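Local coordinates for protein neurotoxin (PDB 2QN0) that acts as the zinc-dependent light-chain protease of botulinum neurotoxin type C1, probably cleaving two SNARE proteins of the nerve terminal, at residues A[74-79]-A[195-200]; A[107-112]-A[329-334]; A[160-165]-A[169-174]. All coordinates share one frame; numbering follows the deposited sequence.

How the contacts relate
From the N terminus the chain first reaches 74-79, before helix 80-97, then 107-112, ending helix 101-112. Contact 3 follows, pairing loop 160-165 with edge strand 169-171 and the residues after it, across only three intervening residues. Segment 195-200 then completes contact 1, and 329-334 contact 2. Contact 3 is nested inside the loops of both others, while contacts 1 and 2 cross. Contacts 1 and 3 touch, Ser195 packing on Pro161 and Phe198 on Ile165, and together tie the loops before helix 80-97 and after strands 156-159 and 190-193 to edge strand 169-171. Contact 2 lies on the opposite side of the chain's centre from contact 1, about 33 Å between centres, and links two helix ends.

Contact 1: A[74-79]-A[195-200]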
loop_
_atom_site.group_PDB
_atom_site.type_symbol
_atom_site.label_atom_id
_atom_site.label_comp_id
_atom_site.label_asym_id
_atom_site.label_seq_id
_atom_site.Cartn_x
_atom_site.Cartn_y
_atom_site.Cartn_z
ATOM N N PRO A 74 -8.648 14.997 -14.748
ATOM C CA PRO A 74 -7.921 16.064 -14.056
ATOM C C PRO A 74 -8.675 16.725 -12.908
ATOM O O PRO A 74 -8.069 17.391 -12.073
ATOM C CB PRO A 74 -7.604 17.043 -15.183
ATOM C CG PRO A 74 -8.805 16.911 -16.068
ATOM C CD PRO A 74 -8.994 15.407 -16.122
ATOM N N ASN A 75 -9.988 16.532 -12.855
ATOM C CA ASN A 75 -10.785 17.147 -11.798
ATOM C C ASN A 75 -11.105 16.229 -10.621
ATOM O O ASN A 75 -11.697 16.670 -9.636
ATOM C CB ASN A 75 -12.085 17.708 -12.382
ATOM C CG ASN A 75 -11.833 18.696 -13.501
ATOM O OD1 ASN A 75 -11.052 19.636 -13.349
ATOM N ND2 ASN A 75 -12.492 18.489 -14.635
ATOM N N TYR A 76 -10.724 14.959 -10.711
ATOM C CA TYR A 76 -10.986 14.035 -9.611
ATOM C C TYR A 76 -10.143 14.440 -8.400
ATOM O O TYR A 76 -8.923 14.583 -8.505
ATOM C CB TYR A 76 -10.659 12.597 -10.024
ATOM C CG TYR A 76 -10.840 11.604 -8.903
ATOM C CD1 TYR A 76 -12.069 11.465 -8.262
ATOM C CD2 TYR A 76 -9.774 10.816 -8.464
ATOM C CE1 TYR A 76 -12.236 10.570 -7.209
ATOM C CE2 TYR A 76 -9.931 9.917 -7.411
ATOM C CZ TYR A 76 -11.161 9.799 -6.789
ATOM O OH TYR A 76 -11.320 8.919 -5.744
ATOM N N LEU A 77 -10.809 14.625 -7.260
ATOM C CA LEU A 77 -10.172 15.034 -6.006
ATOM C C LEU A 77 -9.711 16.487 -6.003
ATOM O O LEU A 77 -8.860 16.867 -5.201
ATOM C CB LEU A 77 -8.970 14.140 -5.673
ATOM C CG LEU A 77 -9.249 12.751 -5.107
ATOM C CD1 LEU A 77 -7.935 12.142 -4.599
ATOM C CD2 LEU A 77 -10.256 12.847 -3.970
ATOM N N SER A 78 -10.275 17.305 -6.885
ATOM C CA SER A 78 -9.882 18.707 -6.956
ATOM C C SER A 78 -10.549 19.567 -5.889
ATOM O O SER A 78 -9.945 20.510 -5.384
ATOM C CB SER A 78 -10.197 19.280 -8.345
ATOM O OG SER A 78 -11.582 19.187 -8.636
ATOM N N THR A 79 -11.791 19.242 -5.545
ATOM C CA THR A 79 -12.529 20.014 -4.549
ATOM C C THR A 79 -12.447 19.414 -3.152
ATOM O O THR A 79 -12.165 18.227 -2.991
ATOM C CB THR A 79 -14.016 20.122 -4.927
ATOM O OG1 THR A 79 -14.608 18.818 -4.904
ATOM C CG2 THR A 79 -14.171 20.719 -6.320
ATOM N N SER A 195 -7.233 4.841 -5.421
ATOM C CA SER A 195 -8.639 5.202 -5.262
ATOM C C SER A 195 -9.374 3.876 -5.398
ATOM O O SER A 195 -9.755 3.476 -6.495
ATOM C CB SER A 195 -9.127 6.170 -6.331
ATOM O OG SER A 195 -10.477 6.511 -6.044
ATOM N N PRO A 196 -9.574 3.173 -4.274
ATOM C CA PRO A 196 -10.253 1.876 -4.248
ATOM C C PRO A 196 -11.648 1.799 -4.858
ATOM O O PRO A 196 -12.059 0.721 -5.285
ATOM C CB PRO A 196 -10.256 1.513 -2.764
ATOM C CG PRO A 196 -9.030 2.194 -2.242
ATOM C CD PRO A 196 -9.099 3.538 -2.927
ATOM N N ARG A 197 -12.382 2.912 -4.914
ATOM C CA ARG A 197 -13.731 2.838 -5.478
ATOM C C ARG A 197 -13.739 2.608 -6.985
ATOM O O ARG A 197 -14.781 2.311 -7.563
ATOM C CB ARG A 197 -14.571 4.077 -5.121
ATOM C CG ARG A 197 -14.372 5.314 -5.968
ATOM C CD ARG A 197 -15.481 6.323 -5.639
ATOM N NE ARG A 197 -15.297 7.620 -6.287
ATOM C CZ ARG A 197 -15.563 7.871 -7.566
ATOM N NH1 ARG A 197 -16.032 6.914 -8.350
ATOM N NH2 ARG A 197 -15.357 9.085 -8.060
ATOM N N PHE A 198 -12.583 2.757 -7.627
ATOM C CA PHE A 198 -12.481 2.492 -9.063
ATOM C C PHE A 198 -12.049 1.032 -9.117
ATOM O O PHE A 198 -10.870 0.714 -8.953
ATOM C CB PHE A 198 -11.437 3.408 -9.703
ATOM C CG PHE A 198 -11.922 4.815 -9.910
ATOM C CD1 PHE A 198 -12.520 5.189 -11.110
ATOM C CD2 PHE A 198 -11.818 5.758 -8.893
ATOM C CE1 PHE A 198 -13.009 6.484 -11.293
ATOM C CE2 PHE A 198 -12.305 7.055 -9.066
ATOM C CZ PHE A 198 -12.901 7.416 -10.269
ATOM N N MET A 199 -13.019 0.150 -9.342
ATOM C CA MET A 199 -12.773 -1.286 -9.336
ATOM C C MET A 199 -12.521 -1.993 -10.659
ATOM O O MET A 199 -13.239 -1.804 -11.639
ATOM C CB MET A 199 -13.935 -1.987 -8.631
ATOM C CG MET A 199 -14.204 -1.478 -7.228
ATOM S SD MET A 199 -15.812 -2.020 -6.632
ATOM C CE MET A 199 -16.849 -0.650 -7.196
ATOM N N LEU A 200 -11.498 -2.837 -10.650
ATOM C CA LEU A 200 -11.120 -3.637 -11.803
ATOM C C LEU A 200 -12.167 -4.746 -11.934
ATOM O O LEU A 200 -12.677 -5.243 -10.926
ATOM C CB LEU A 200 -9.720 -4.216 -11.549
ATOM C CG LEU A 200 -9.058 -5.272 -12.436
ATOM C CD1 LEU A 200 -7.541 -5.200 -12.238
ATOM C CD2 LEU A 200 -9.581 -6.657 -12.083
HETATM O O HOH W 1 -13.598 9.036 -4.360
#
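The phenol oxygen of Tyr76 is held by two partners. Ser195 OG lies 2.6 Å from Tyr76 OH in a hydrogen bond that either hydroxyl could donate, and a water in the plane of the ring, at its edge, stands 2.7 Å from the same OH. That water accepts a bond from Arg197 NE at 2.9 Å, so the arginine reaches the tyrosine both through solvent and directly, its NH2 lying 3.6 Å from Tyr76 CE1 with guanidinium and ring planes 84° apart. A tyrosine suits this place because its ring fills a buried spot while its hydroxyl meets polar groups beyond. Tyr76 CG stands anti to the backbone N (chi1 177°), which sends the ring across to 195-200.

Phe198 makes the apolar half of the contact in a T-shaped pair: its edge points at one face of the Tyr76 ring, CE2 being 3.7 Å from Tyr76 CZ, with the planes at 78°. Leu77 CG covers the opposite face, so the tyrosine ring is sandwiched. The same Phe198 CE2 also sits over the centre of the Arg197 guanidinium.

Both backbones are turns. Asn75 to Ser78 is a type II turn with Leu77 at positive phi, and Ser78 OG adds a 2.7 Å bond to Asn75 O beside the turn's own backbone bond. Ser195 to Phe198 is a type I turn, whose second position suits Pro196 with its fixed phi.

The contact thus joins the loop entering helix 80-97, for which Thr79 is the N-cap, to the loop leaving strand 190-193. That helix packs on both segments: Phe86 on Tyr76 and Leu77, Ile90 and Leu93 on Pro196.

Contact 2: A[107-112]-A[329-334]; sequences IYRLST and KYRFVV
Arg109 and Arg331 meet guanidinium to guanidinium in a small surface contact between the last turns of helix 101-112 and the residue just past helix 319-330. Arg331 NH2 comes over a face of the Arg109 group, 3.3 Å from Arg109 NH2 and 3.5 Å from Arg109 NH1, while Arg109 NH2 lies at the edge of Arg331, in its plane. The two planes are 70° apart and the long side chains cross at about a right angle.

The closeness of the two positive groups is probably eased by a carboxylate they share: Glu353 on helix 344-357 takes Arg109 NH2 on OE1 and Arg331 NH1 on OE2. Glu105, one turn earlier on the helix, holds Arg109 NE, which should fix the rotation of that group. Arginine suits both places, being long enough for the two side chains to bridge the 12.6 Å between Arg109 CA and Arg331 CA, and having several N-H groups to share. Both chains are stretched out as far as NE, which brings the two guanidinium groups together.

The backbone of Arg331 has positive phi (59°), as expected for the C-prime residue of the Schellman motif that terminates helix 319-330.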
loop_
_atom_site.group_PDB
_atom_site.type_symbol
_atom_site.label_atom_id
_atom_site.label_comp_id
_atom_site.label_asym_id
_atom_site.label_seq_id
_atom_site.Cartn_x
_atom_site.Cartn_y
_atom_site.Cartn_z
ATOM N N ILE A 107 -2.745 -4.146 9.714
ATOM C CA ILE A 107 -2.792 -2.746 10.128
ATOM C C ILE A 107 -1.893 -2.500 11.339
ATOM O O ILE A 107 -1.187 -1.491 11.412
ATOM C CB ILE A 107 -4.242 -2.323 10.462
ATOM C CG1 ILE A 107 -5.100 -2.406 9.195
ATOM C CG2 ILE A 107 -4.263 -0.901 11.019
ATOM C CD1 ILE A 107 -6.595 -2.217 9.431
ATOM N N TYR A 108 -1.917 -3.426 12.290
ATOM C CA TYR A 108 -1.096 -3.292 13.486
ATOM C C TYR A 108 0.381 -3.180 13.117
ATOM O O TYR A 108 1.085 -2.281 13.578
ATOM C CB TYR A 108 -1.296 -4.499 14.405
ATOM C CG TYR A 108 -0.366 -4.500 15.595
ATOM C CD1 TYR A 108 -0.589 -3.656 16.682
ATOM C CD2 TYR A 108 0.773 -5.306 15.610
ATOM C CE1 TYR A 108 0.303 -3.613 17.757
ATOM C CE2 TYR A 108 1.670 -5.269 16.675
ATOM C CZ TYR A 108 1.428 -4.420 17.743
ATOM O OH TYR A 108 2.319 -4.374 18.792
ATOM N N ARG A 109 0.855 -4.097 12.283
ATOM C CA ARG A 109 2.259 -4.078 11.894
ATOM C C ARG A 109 2.649 -2.810 11.147
ATOM O O ARG A 109 3.640 -2.164 11.482
ATOM C CB ARG A 109 2.590 -5.314 11.054
ATOM C CG ARG A 109 2.364 -6.612 11.815
ATOM C CD ARG A 109 2.897 -7.818 11.070
ATOM N NE ARG A 109 2.495 -9.055 11.734
ATOM C CZ ARG A 109 2.968 -10.260 11.436
ATOM N NH1 ARG A 109 3.873 -10.404 10.479
ATOM N NH2 ARG A 109 2.520 -11.324 12.090
ATOM N N LEU A 110 1.871 -2.446 10.134
ATOM C CA LEU A 110 2.172 -1.246 9.361
ATOM C C LEU A 110 2.100 0.047 10.175
ATOM O O LEU A 110 2.814 1.006 9.885
ATOM C CB LEU A 110 1.224 -1.136 8.166
ATOM C CG LEU A 110 1.474 -2.120 7.020
ATOM C CD1 LEU A 110 0.388 -1.960 5.963
ATOM C CD2 LEU A 110 2.848 -1.857 6.414
ATOM N N SER A 111 1.246 0.073 11.191
ATOM C CA SER A 111 1.083 1.278 11.996
ATOM C C SER A 111 1.937 1.308 13.250
ATOM O O SER A 111 1.978 2.327 13.936
ATOM C CB SER A 111 -0.388 1.449 12.393
ATOM O OG SER A 111 -0.787 0.449 13.314
ATOM N N THR A 112 2.626 0.207 13.543
ATOM C CA THR A 112 3.457 0.127 14.742
ATOM C C THR A 112 4.952 -0.023 14.471
ATOM O O THR A 112 5.759 0.715 15.034
ATOM C CB THR A 112 3.005 -1.044 15.637
ATOM O OG1 THR A 112 1.614 -0.890 15.949
ATOM C CG2 THR A 112 3.809 -1.067 16.928
ATOM N N LYS A 329 10.726 -5.723 15.972
ATOM C CA LYS A 329 10.301 -5.680 14.573
ATOM C C LYS A 329 10.858 -6.858 13.772
ATOM O O LYS A 329 10.119 -7.597 13.122
ATOM C CB LYS A 329 10.782 -4.384 13.914
ATOM C CG LYS A 329 10.594 -4.347 12.398
ATOM C CD LYS A 329 11.242 -3.115 11.783
ATOM C CE LYS A 329 11.104 -3.118 10.262
ATOM N NZ LYS A 329 11.890 -2.014 9.634
ATOM N N TYR A 330 12.173 -7.014 13.830
ATOM C CA TYR A 330 12.861 -8.065 13.089
ATOM C C TYR A 330 12.865 -9.424 13.778
ATOM O O TYR A 330 13.359 -10.407 13.220
ATOM C CB TYR A 330 14.295 -7.619 12.810
ATOM C CG TYR A 330 14.392 -6.377 11.948
ATOM C CD1 TYR A 330 14.003 -6.402 10.610
ATOM C CD2 TYR A 330 14.880 -5.177 12.468
ATOM C CE1 TYR A 330 14.100 -5.268 9.810
ATOM C CE2 TYR A 330 14.979 -4.033 11.674
ATOM C CZ TYR A 330 14.588 -4.089 10.345
ATOM O OH TYR A 330 14.686 -2.974 9.541
ATOM N N ARG A 331 12.311 -9.478 14.985
ATOM C CA ARG A 331 12.245 -10.713 15.763
ATOM C C ARG A 331 13.633 -11.292 16.029
ATOM O O ARG A 331 13.843 -12.504 15.951
ATOM C CB ARG A 331 11.365 -11.743 15.049
ATOM C CG ARG A 331 9.936 -11.251 14.842
ATOM C CD ARG A 331 9.044 -12.298 14.212
ATOM N NE ARG A 331 7.718 -11.754 13.920
ATOM C CZ ARG A 331 6.736 -12.441 13.345
ATOM N NH1 ARG A 331 6.922 -13.708 12.997
ATOM N NH2 ARG A 331 5.567 -11.858 13.111
ATOM N N PHE A 332 14.575 -10.412 16.344
ATOM C CA PHE A 332 15.934 -10.837 16.642
ATOM C C PHE A 332 15.973 -11.412 18.048
ATOM O O PHE A 332 15.023 -11.265 18.819
ATOM C CB PHE A 332 16.912 -9.661 16.553
ATOM C CG PHE A 332 17.119 -9.129 15.158
ATOM C CD1 PHE A 332 17.034 -9.970 14.051
ATOM C CD2 PHE A 332 17.471 -7.797 14.959
ATOM C CE1 PHE A 332 17.300 -9.492 12.769
ATOM C CE2 PHE A 332 17.741 -7.309 13.681
ATOM C CZ PHE A 332 17.655 -8.164 12.583
ATOM N N VAL A 333 17.079 -12.071 18.375
ATOM C CA VAL A 333 17.258 -12.665 19.691
ATOM C C VAL A 333 18.331 -11.890 20.441
ATOM O O VAL A 333 19.272 -11.371 19.838
ATOM C CB VAL A 333 17.695 -14.144 19.586
ATOM C CG1 VAL A 333 17.953 -14.717 20.976
ATOM C CG2 VAL A 333 16.622 -14.948 18.874
ATOM N N VAL A 334 18.179 -11.800 21.757
ATOM C CA VAL A 334 19.152 -11.097 22.578
ATOM C C VAL A 334 19.864 -12.109 23.461
ATOM O O VAL A 334 19.245 -12.742 24.317
ATOM C CB VAL A 334 18.478 -10.040 23.471
ATOM C CG1 VAL A 334 19.528 -9.332 24.315
ATOM C CG2 VAL A 334 17.725 -9.036 22.608
#

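Contact 3: A[160-165]-A[169-174]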
loop_
_atom_site.group_PDB
_atom_site.type_symbol
_atom_site.label_atom_id
_atom_site.label_comp_id
_atom_site.label_asym_id
_atom_site.label_seq_id
_atom_site.Cartn_x
_atom_site.Cartn_y
_atom_site.Cartn_z
ATOM N N GLY A 160 -4.234 10.101 -2.871
ATOM C CA GLY A 160 -5.145 9.847 -3.964
ATOM C C GLY A 160 -4.303 9.375 -5.137
ATOM O O GLY A 160 -3.071 9.379 -5.056
ATOM N N PRO A 161 -4.933 8.990 -6.252
ATOM C CA PRO A 161 -4.241 8.504 -7.450
ATOM C C PRO A 161 -3.269 9.476 -8.097
ATOM O O PRO A 161 -3.328 10.691 -7.885
ATOM C CB PRO A 161 -5.387 8.174 -8.410
ATOM C CG PRO A 161 -6.554 7.944 -7.514
ATOM C CD PRO A 161 -6.388 9.005 -6.466
ATOM N N ARG A 162 -2.370 8.919 -8.899
ATOM C CA ARG A 162 -1.416 9.719 -9.646
ATOM C C ARG A 162 -2.145 10.011 -10.957
ATOM O O ARG A 162 -3.377 10.071 -10.974
ATOM C CB ARG A 162 -0.134 8.930 -9.910
ATOM C CG ARG A 162 0.610 8.500 -8.643
ATOM C CD ARG A 162 2.041 8.111 -8.983
ATOM N NE ARG A 162 2.794 7.588 -7.844
ATOM C CZ ARG A 162 4.111 7.393 -7.861
ATOM N NH1 ARG A 162 4.810 7.680 -8.952
ATOM N NH2 ARG A 162 4.731 6.907 -6.796
ATOM N N GLU A 163 -1.405 10.168 -12.051
ATOM C CA GLU A 163 -2.024 10.460 -13.343
ATOM C C GLU A 163 -3.099 9.454 -13.763
ATOM O O GLU A 163 -4.227 9.842 -14.079
ATOM C CB GLU A 163 -0.953 10.563 -14.439
ATOM C CG GLU A 163 -0.088 11.825 -14.368
ATOM C CD GLU A 163 1.022 11.751 -13.328
ATOM O OE1 GLU A 163 1.113 10.734 -12.609
ATOM O OE2 GLU A 163 1.812 12.717 -13.232
ATOM N N ASN A 164 -2.757 8.168 -13.771
ATOM C CA ASN A 164 -3.711 7.126 -14.154
ATOM C C ASN A 164 -4.485 6.670 -12.917
ATOM O O ASN A 164 -3.947 5.984 -12.049
ATOM C CB ASN A 164 -2.973 5.935 -14.782
ATOM C CG ASN A 164 -3.919 4.889 -15.339
ATOM O OD1 ASN A 164 -5.125 4.936 -15.102
ATOM N ND2 ASN A 164 -3.372 3.924 -16.077
ATOM N N ILE A 165 -5.756 7.050 -12.851
ATOM C CA ILE A 165 -6.606 6.724 -11.715
ATOM C C ILE A 165 -6.813 5.235 -11.449
ATOM O O ILE A 165 -7.043 4.840 -10.307
ATOM C CB ILE A 165 -7.975 7.440 -11.856
ATOM C CG1 ILE A 165 -7.755 8.954 -11.763
ATOM C CG2 ILE A 165 -8.945 6.978 -10.776
ATOM C CD1 ILE A 165 -9.002 9.790 -12.013
ATOM N N GLU A 169 -0.500 2.567 -7.108
ATOM C CA GLU A 169 0.944 2.391 -7.031
ATOM C C GLU A 169 1.532 2.707 -5.660
ATOM O O GLU A 169 1.151 3.686 -5.019
ATOM C CB GLU A 169 1.577 3.278 -8.110
ATOM C CG GLU A 169 3.060 3.522 -8.016
ATOM C CD GLU A 169 3.590 4.212 -9.261
ATOM O OE1 GLU A 169 2.802 4.918 -9.936
ATOM O OE2 GLU A 169 4.789 4.057 -9.563
ATOM N N THR A 170 2.459 1.861 -5.214
ATOM C CA THR A 170 3.130 2.045 -3.927
ATOM C C THR A 170 4.609 2.254 -4.222
ATOM O O THR A 170 5.197 1.504 -5.003
ATOM C CB THR A 170 2.989 0.799 -3.038
ATOM O OG1 THR A 170 1.604 0.567 -2.763
ATOM C CG2 THR A 170 3.747 0.989 -1.724
ATOM N N SER A 171 5.213 3.257 -3.596
ATOM C CA SER A 171 6.621 3.545 -3.843
ATOM C C SER A 171 7.370 4.010 -2.606
ATOM O O SER A 171 6.765 4.469 -1.635
ATOM C CB SER A 171 6.754 4.653 -4.897
ATOM O OG SER A 171 5.883 4.453 -5.997
ATOM N N THR A 172 8.692 3.865 -2.647
ATOM C CA THR A 172 9.553 4.376 -1.585
ATOM C C THR A 172 10.450 5.340 -2.358
ATOM O O THR A 172 10.488 5.299 -3.591
ATOM C CB THR A 172 10.394 3.283 -0.887
ATOM O OG1 THR A 172 11.238 2.626 -1.837
ATOM C CG2 THR A 172 9.472 2.266 -0.214
ATOM N N PHE A 173 11.167 6.201 -1.653
ATOM C CA PHE A 173 11.992 7.199 -2.320
ATOM C C PHE A 173 13.364 7.316 -1.684
ATOM O O PHE A 173 13.534 7.014 -0.508
ATOM C CB PHE A 173 11.259 8.538 -2.262
ATOM C CG PHE A 173 9.827 8.448 -2.709
ATOM C CD1 PHE A 173 9.485 8.655 -4.038
ATOM C CD2 PHE A 173 8.830 8.082 -1.808
ATOM C CE1 PHE A 173 8.169 8.495 -4.469
ATOM C CE2 PHE A 173 7.513 7.919 -2.231
ATOM C CZ PHE A 173 7.185 8.125 -3.563
ATOM N N LYS A 174 14.342 7.761 -2.466
ATOM C CA LYS A 174 15.698 7.889 -1.955
ATOM C C LYS A 174 16.426 9.058 -2.601
ATOM O O LYS A 174 16.008 9.566 -3.644
ATOM C CB LYS A 174 16.481 6.608 -2.248
ATOM C CG LYS A 174 16.755 6.411 -3.737
ATOM C CD LYS A 174 17.603 5.181 -4.007
ATOM C CE LYS A 174 17.949 5.074 -5.481
ATOM N NZ LYS A 174 18.771 6.231 -5.941
HETATM O O HOH W 2 2.756 6.478 -5.100
#
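Around Arg162 the backbone is an irregular loop, and across from it 169-174 is extended, starting as a strand at Glu169, so that Glu169, Ser171 and Phe173 face the arginine while Thr170 points away. With CG beside the backbone N (chi1 -62°) and the chain extended from there to NE, the arginine slants across this row, and its guanidinium end meets all three.

Glu169 forms a stacked salt bridge. Its carboxylate lies over the guanidinium, the planes only 15° apart, and OE1 is 3.4 Å from Arg162 NE while standing 3.2 Å above the plane, toward the rim. None of the guanidinium hydrogens is aimed at that oxygen, so the attraction is one of charge, which leaves the guanidinium edge to a water. This water accepts from Arg162 NH2 at 2.6 Å and donates to Glu169 O at 3.2 Å; side chain and backbone of the same glutamate are thereby both tied to the arginine. Ser171 OG is 2.8 Å from Arg162 NH2, though the angle is wrong for a hydrogen bond. A serine is small enough to admit the guanidinium so near the strand. Beyond it Phe173 turns the edge of its ring to the arginine, CZ 4.2 Å from Arg162 NH2, an apolar end to the row.

The side chain of Glu169 is about 8 Å from the zinc ion, so the contact lies near, without touching, the site formed by His229, His233 and Glu269. Strand 169-171 is one of the two edge strands of the mixed sheet, pairing antiparallel with 190-193, where Arg162 touches Ser193. On the other side of the strand Thr170 OG1 bonds Glu230 of the HExxH helix 223-238.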